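Local coordinates for PmbA-related protein (PDB 1VL4) that probably acts as a metallopeptidase of the PmbA/TldD (U62) family and is a putative modulator of DNA gyrase, at residues Leu415-Gly423 with Pro435-Asp443. Sequence-based numbering, arbitrary orientation.
Sequences LLRKIVLVG and PSVLVEVLD
Pro-435 lays the CG corner of its ring against the CG1 methyl of Val-422, 3.5 Å away, and Leu-348 of strand 345-348 packs on both. At Ser-436 the backbone O accepts the N-H of Gly-423 (2.9 Å), while its OG hydrogen-bonds to Asp-425 and to the backbone N of Asn-241. Val-437 meets Ile-419 on the same face as Val-422: CG2 of Ile-419, set anti to its own N (CG1 at chi1 -68°), reaches CB of Val-437 at 3.8 Å. Leu-438 is held through both its N-H and its C=O: N bonds to Leu-421 O (2.8 Å, nearly straight at 173°) and O takes the N-H of Val-420. On the other face its CD2 touches CG2 of Val-420, and Met-362 of helix 355-362 packs there too. Val-439 sends CG2 to CG1 of Ile-419 and CG1 to CB of Lys-418. Where the chain turns its corner, Glu-440 N bonds to Lys-418 O at 2.8 Å. Past the corner, the lysine's side chain, bent at chi3 (-69°), brings NZ to Val-441 O at 2.7 Å, from above the carbonyl plane. An alanine in place of Lys-418 would probably leave that carbonyl without its ammonium partner and uncover the CG1 methyl of Val-441. Leu-442 closes the contact, its CD1 meeting CD1 of Leu-415 in the last turn of the helix. At its centre is an antiparallel strand pair, 419-422 with 437-439, with a beta bulge between Ile-419 and Leu-421, by which the chain leaving helix 412-417 joins strand 437-444 in the mixed sheet of the C-terminal PmbA/TldA domain.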
loop_
_atom_site.group_PDB
_atom_site.type_symbol
_atom_site.label_atom_id
_atom_site.label_comp_id
_atom_site.label_asym_id
_atom_site.label_seq_id
_atom_site.Cartn_x
_atom_site.Cartn_y
_atom_site.Cartn_z
ATOM N N LEU A 415 17.333 17.007 -16.386
ATOM C CA LEU A 415 17.543 15.774 -17.140
ATOM C C LEU A 415 16.928 15.851 -18.544
ATOM O O LEU A 415 17.609 15.553 -19.530
ATOM C CB LEU A 415 16.936 14.591 -16.385
ATOM C CG LEU A 415 17.337 13.215 -16.917
ATOM C CD1 LEU A 415 17.497 12.226 -15.782
ATOM C CD2 LEU A 415 16.342 12.706 -17.953
ATOM N N LEU A 416 15.651 16.257 -18.614
ATOM C CA LEU A 416 14.944 16.418 -19.867
ATOM C C LEU A 416 15.667 17.386 -20.767
ATOM O O LEU A 416 15.717 17.159 -21.983
ATOM C CB LEU A 416 13.484 16.892 -19.680
ATOM C CG LEU A 416 12.515 15.904 -19.016
ATOM C CD1 LEU A 416 11.123 16.525 -18.765
ATOM C CD2 LEU A 416 12.417 14.604 -19.805
ATOM N N ARG A 417 16.219 18.462 -20.175
ATOM C CA ARG A 417 16.987 19.445 -20.945
ATOM C C ARG A 417 18.253 18.862 -21.534
ATOM O O ARG A 417 18.675 19.284 -22.592
ATOM C CB ARG A 417 17.413 20.672 -20.103
ATOM C CG ARG A 417 16.304 21.594 -19.650
ATOM C CD ARG A 417 15.767 22.423 -20.792
ATOM N NE ARG A 417 16.679 23.507 -21.155
ATOM C CZ ARG A 417 16.670 24.150 -22.320
ATOM N NH1 ARG A 417 17.539 25.125 -22.522
ATOM N NH2 ARG A 417 15.824 23.806 -23.295
ATOM N N LYS A 418 18.872 17.927 -20.822
ATOM C CA LYS A 418 20.164 17.354 -21.195
ATOM C C LYS A 418 20.057 16.044 -21.958
ATOM O O LYS A 418 21.053 15.405 -22.239
ATOM C CB LYS A 418 20.993 17.149 -19.937
ATOM C CG LYS A 418 21.373 18.496 -19.295
ATOM C CD LYS A 418 22.361 18.357 -18.143
ATOM C CE LYS A 418 21.761 17.677 -16.910
ATOM N NZ LYS A 418 22.778 17.685 -15.792
ATOM N N ILE A 419 18.854 15.620 -22.300
ATOM C CA ILE A 419 18.765 14.462 -23.220
ATOM C C ILE A 419 19.170 14.945 -24.635
ATOM O O ILE A 419 18.451 15.692 -25.276
ATOM C CB ILE A 419 17.395 13.777 -23.195
ATOM C CG1 ILE A 419 17.187 13.077 -21.832
ATOM C CG2 ILE A 419 17.302 12.725 -24.333
ATOM C CD1 ILE A 419 15.708 12.692 -21.513
ATOM N N VAL A 420 20.345 14.538 -25.084
ATOM C CA VAL A 420 20.836 14.987 -26.375
ATOM C C VAL A 420 20.598 13.979 -27.517
ATOM O O VAL A 420 20.598 14.361 -28.674
ATOM C CB VAL A 420 22.360 15.406 -26.288
ATOM C CG1 VAL A 420 22.533 16.527 -25.282
ATOM C CG2 VAL A 420 23.277 14.228 -25.939
ATOM N N LEU A 421 20.406 12.706 -27.188
ATOM C CA LEU A 421 20.093 11.666 -28.164
ATOM C C LEU A 421 19.197 10.608 -27.579
ATOM O O LEU A 421 19.386 10.192 -26.431
ATOM C CB LEU A 421 21.359 10.958 -28.623
ATOM C CG LEU A 421 22.281 11.564 -29.674
ATOM C CD1 LEU A 421 23.527 10.667 -29.764
ATOM C CD2 LEU A 421 21.575 11.721 -31.037
ATOM N N VAL A 422 18.251 10.146 -28.406
ATOM C CA VAL A 422 17.199 9.207 -28.020
ATOM C C VAL A 422 17.312 7.963 -28.904
ATOM O O VAL A 422 17.424 8.062 -30.113
ATOM C CB VAL A 422 15.806 9.863 -28.155
ATOM C CG1 VAL A 422 14.689 8.954 -27.690
ATOM C CG2 VAL A 422 15.775 11.210 -27.362
ATOM N N GLY A 423 17.228 6.808 -28.271
ATOM C CA GLY A 423 17.345 5.505 -28.944
ATOM C C GLY A 423 16.068 5.031 -29.592
ATOM O O GLY A 423 15.014 5.676 -29.510
ATOM N N PRO A 435 12.446 4.437 -24.900
ATOM C CA PRO A 435 13.745 3.894 -25.294
ATOM C C PRO A 435 14.827 4.324 -24.325
ATOM O O PRO A 435 14.549 4.969 -23.330
ATOM C CB PRO A 435 13.955 4.530 -26.656
ATOM C CG PRO A 435 13.400 5.908 -26.463
ATOM C CD PRO A 435 12.241 5.769 -25.492
ATOM N N SER A 436 16.052 3.916 -24.567
ATOM C CA SER A 436 17.198 4.420 -23.850
ATOM C C SER A 436 17.454 5.860 -24.355
ATOM O O SER A 436 17.022 6.219 -25.437
ATOM C CB SER A 436 18.409 3.524 -24.102
ATOM O OG SER A 436 18.133 2.173 -23.767
ATOM N N VAL A 437 18.104 6.667 -23.520
ATOM C CA VAL A 437 18.550 8.021 -23.864
ATOM C C VAL A 437 19.964 8.273 -23.387
ATOM O O VAL A 437 20.467 7.630 -22.415
ATOM C CB VAL A 437 17.641 9.122 -23.234
ATOM C CG1 VAL A 437 16.221 8.989 -23.743
ATOM C CG2 VAL A 437 17.696 9.085 -21.668
ATOM N N LEU A 438 20.622 9.194 -24.097
ATOM C CA LEU A 438 21.878 9.781 -23.693
ATOM C C LEU A 438 21.669 11.175 -23.071
ATOM O O LEU A 438 21.138 12.099 -23.711
ATOM C CB LEU A 438 22.841 9.874 -24.878
ATOM C CG LEU A 438 24.158 10.551 -24.530
ATOM C CD1 LEU A 438 24.892 9.824 -23.375
ATOM C CD2 LEU A 438 25.004 10.632 -25.792
ATOM N N VAL A 439 22.073 11.275 -21.803
ATOM C CA VAL A 439 21.965 12.494 -21.006
ATOM C C VAL A 439 23.395 13.097 -20.949
ATOM O O VAL A 439 24.380 12.418 -20.557
ATOM C CB VAL A 439 21.394 12.196 -19.567
ATOM C CG1 VAL A 439 21.194 13.479 -18.751
ATOM C CG2 VAL A 439 20.118 11.430 -19.612
ATOM N N GLU A 440 23.504 14.356 -21.369
ATOM C CA GLU A 440 24.791 15.047 -21.468
ATOM C C GLU A 440 25.709 14.855 -20.261
ATOM O O GLU A 440 26.943 14.568 -20.393
ATOM C CB GLU A 440 24.549 16.536 -21.673
ATOM C CG GLU A 440 25.818 17.380 -21.865
ATOM C CD GLU A 440 26.391 17.360 -23.279
ATOM O OE1 GLU A 440 26.158 16.376 -24.023
ATOM O OE2 GLU A 440 27.092 18.342 -23.628
ATOM N N VAL A 441 25.148 15.115 -19.092
ATOM C CA VAL A 441 25.875 14.903 -17.866
ATOM C C VAL A 441 24.892 14.770 -16.707
ATOM O O VAL A 441 23.863 15.426 -16.689
ATOM C CB VAL A 441 26.958 16.029 -17.634
ATOM C CG1 VAL A 441 26.335 17.393 -17.412
ATOM C CG2 VAL A 441 27.851 15.702 -16.482
ATOM N N LEU A 442 25.218 13.922 -15.740
ATOM C CA LEU A 442 24.418 13.800 -14.532
ATOM C C LEU A 442 25.336 13.647 -13.326
ATOM O O LEU A 442 26.455 13.169 -13.458
ATOM C CB LEU A 442 23.533 12.572 -14.669
ATOM C CG LEU A 442 22.126 12.580 -14.118
ATOM C CD1 LEU A 442 21.259 13.719 -14.695
ATOM C CD2 LEU A 442 21.533 11.176 -14.414
ATOM N N ASP A 443 24.848 14.056 -12.160
ATOM C CA ASP A 443 25.583 13.872 -10.906
ATOM C C ASP A 443 25.515 12.428 -10.451
ATOM O O ASP A 443 24.427 11.898 -10.225
ATOM C CB ASP A 443 25.027 14.768 -9.786
ATOM C CG ASP A 443 25.260 16.240 -10.045
ATOM O OD1 ASP A 443 25.072 16.700 -11.190
ATOM O OD2 ASP A 443 25.653 16.942 -9.102
#